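Local coordinates for uncharacterized protein YhfS (Escherichia coli, PDB 4J8L) that is of unknown function but carries covalently attached pyridoxal phosphate and may act as a cysteine synthase, at residues Phe19-Ser24 and Glu56-Asp61. Residues are numbered along the deposited sequence; the frame is centred on the assembly and turned at random.
Sequences FALVDS and EQVLAD
Two helices of this PLP-dependent, aminotransferase-like protein meet here through S24, L21, V58 and D61. Segment 19-24 lies on helix 11-28 and segment 56-61 on helix 50-62. The segment axes run roughly antiparallel, at 140°, and approach to 9.2 Å. The backbones come nearest at S24 and V58, whose CA atoms are 5.6 Å apart.

The polar part is one hydrogen bond. S24 OG donates to D61 OD1 at 2.9 Å. The hydroxyl meets the carboxylate on its anti side, 21° out of the carboxylate plane. S24 holds OG anti to its own N (chi1 -174°), which extends the hydroxyl across to helix 50-62. D61 OD1 also forms a salt bridge with R27 NH1, one turn further along helix 11-28. R27 NE pairs with D23 OD1 as well, so the guanidinium lies between two aspartates and probably offsets their like charges.

The apolar pair beside this bond is V58 CG1 against L21 CD1, 3.7 Å apart. The same methyl also lies against the hydroxyl, with S24 OG 3.6 Å from V58 CG1. The side chains of L21 and V58 cross at about a right angle. V58 CG2 lies 3.8 Å from the carbonyl oxygen S24 O, which accepts a hydrogen bond from H28 ND1.

Around the contact, I25, H28 and F29 also pack on V58. L21 reaches L239 and V240 of the long helix 229-261. L59 joins that same helix at L239 to A68 and L70 of strand 67-72, an outer strand of the seven-stranded sheet.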
loop_
_atom_site.group_PDB
_atom_site.type_symbol
_atom_site.label_atom_id
_atom_site.label_comp_id
_atom_site.label_asym_id
_atom_site.label_seq_id
_atom_site.Cartn_x
_atom_site.Cartn_y
_atom_site.Cartn_z
ATOM N N PHE A 19 10.047 10.423 13.454
ATOM C CA PHE A 19 11.244 10.611 14.282
ATOM C C PHE A 19 12.039 9.312 14.368
ATOM O O PHE A 19 13.272 9.328 14.339
ATOM C CB PHE A 19 10.887 11.097 15.693
ATOM C CG PHE A 19 10.137 12.413 15.728
ATOM C CD1 PHE A 19 10.252 13.334 14.692
ATOM C CD2 PHE A 19 9.318 12.720 16.810
ATOM C CE1 PHE A 19 9.565 14.536 14.745
ATOM C CE2 PHE A 19 8.623 13.917 16.863
ATOM C CZ PHE A 19 8.745 14.822 15.821
ATOM N N ALA A 20 11.331 8.188 14.482
ATOM C CA ALA A 20 12.003 6.905 14.639
ATOM C C ALA A 20 12.783 6.555 13.374
ATOM O O ALA A 20 13.882 5.995 13.451
ATOM C CB ALA A 20 11.003 5.807 15.005
ATOM N N LEU A 21 12.231 6.909 12.218
ATOM C CA LEU A 21 12.912 6.662 10.955
ATOM C C LEU A 21 14.152 7.551 10.851
ATOM O O LEU A 21 15.217 7.090 10.449
ATOM C CB LEU A 21 11.973 6.869 9.761
ATOM C CG LEU A 21 12.626 6.800 8.371
ATOM C CD1 LEU A 21 13.307 5.453 8.120
ATOM C CD2 LEU A 21 11.604 7.105 7.261
ATOM N N VAL A 22 14.017 8.820 11.227
ATOM C CA VAL A 22 15.171 9.711 11.186
ATOM C C VAL A 22 16.251 9.251 12.166
ATOM O O VAL A 22 17.445 9.356 11.872
ATOM C CB VAL A 22 14.773 11.183 11.417
ATOM C CG1 VAL A 22 16.008 12.091 11.419
ATOM C CG2 VAL A 22 13.823 11.605 10.308
ATOM N N ASP A 23 15.837 8.709 13.308
ATOM C CA ASP A 23 16.801 8.202 14.283
ATOM C C ASP A 23 17.623 7.074 13.679
ATOM O O ASP A 23 18.842 6.986 13.891
ATOM C CB ASP A 23 16.098 7.706 15.550
ATOM C CG ASP A 23 17.073 7.387 16.663
ATOM O OD1 ASP A 23 17.339 6.186 16.914
ATOM O OD2 ASP A 23 17.586 8.335 17.305
ATOM N N SER A 24 16.950 6.208 12.928
ATOM C CA SER A 24 17.641 5.127 12.248
ATOM C C SER A 24 18.611 5.658 11.193
ATOM O O SER A 24 19.713 5.123 11.038
ATOM C CB SER A 24 16.651 4.162 11.605
ATOM O OG SER A 24 17.356 3.057 11.067
ATOM N N GLU A 56 18.908 0.285 2.877
ATOM C CA GLU A 56 18.238 -0.981 3.166
ATOM C C GLU A 56 18.352 -1.335 4.649
ATOM O O GLU A 56 17.373 -1.791 5.248
ATOM C CB GLU A 56 18.776 -2.094 2.260
ATOM C CG GLU A 56 18.302 -1.907 0.821
ATOM C CD GLU A 56 19.083 -2.722 -0.190
ATOM O OE1 GLU A 56 20.180 -3.222 0.144
ATOM O OE2 GLU A 56 18.580 -2.867 -1.332
ATOM N N GLN A 57 19.521 -1.081 5.243
ATOM C CA GLN A 57 19.700 -1.295 6.674
ATOM C C GLN A 57 18.765 -0.398 7.479
ATOM O O GLN A 57 18.191 -0.825 8.482
ATOM C CB GLN A 57 21.164 -1.066 7.088
ATOM C CG GLN A 57 22.100 -2.167 6.579
ATOM C CD GLN A 57 23.556 -1.824 6.774
ATOM O OE1 GLN A 57 23.887 -0.774 7.320
ATOM N NE2 GLN A 57 24.441 -2.712 6.330
ATOM N N VAL A 58 18.626 0.855 7.050
ATOM C CA VAL A 58 17.735 1.779 7.742
ATOM C C VAL A 58 16.287 1.301 7.649
ATOM O O VAL A 58 15.554 1.307 8.642
ATOM C CB VAL A 58 17.839 3.205 7.162
ATOM C CG1 VAL A 58 16.731 4.081 7.708
ATOM C CG2 VAL A 58 19.192 3.808 7.500
ATOM N N LEU A 59 15.878 0.896 6.454
ATOM C CA LEU A 59 14.515 0.392 6.270
ATOM C C LEU A 59 14.252 -0.816 7.172
ATOM O O LEU A 59 13.210 -0.895 7.825
ATOM C CB LEU A 59 14.261 0.007 4.814
ATOM C CG LEU A 59 14.261 1.161 3.820
ATOM C CD1 LEU A 59 13.874 0.660 2.436
ATOM C CD2 LEU A 59 13.311 2.232 4.286
ATOM N N ALA A 60 15.193 -1.755 7.217
ATOM C CA ALA A 60 15.016 -2.939 8.053
ATOM C C ALA A 60 14.855 -2.541 9.513
ATOM O O ALA A 60 13.957 -3.017 10.213
ATOM C CB ALA A 60 16.196 -3.892 7.899
ATOM N N ASP A 61 15.735 -1.654 9.964
ATOM C CA ASP A 61 15.713 -1.196 11.337
ATOM C C ASP A 61 14.390 -0.486 11.659
ATOM O O ASP A 61 13.757 -0.772 12.667
ATOM C CB ASP A 61 16.918 -0.278 11.579
ATOM C CG ASP A 61 17.052 0.142 13.021
ATOM O OD1 ASP A 61 17.567 1.253 13.268
ATOM O OD2 ASP A 61 16.653 -0.642 13.907
#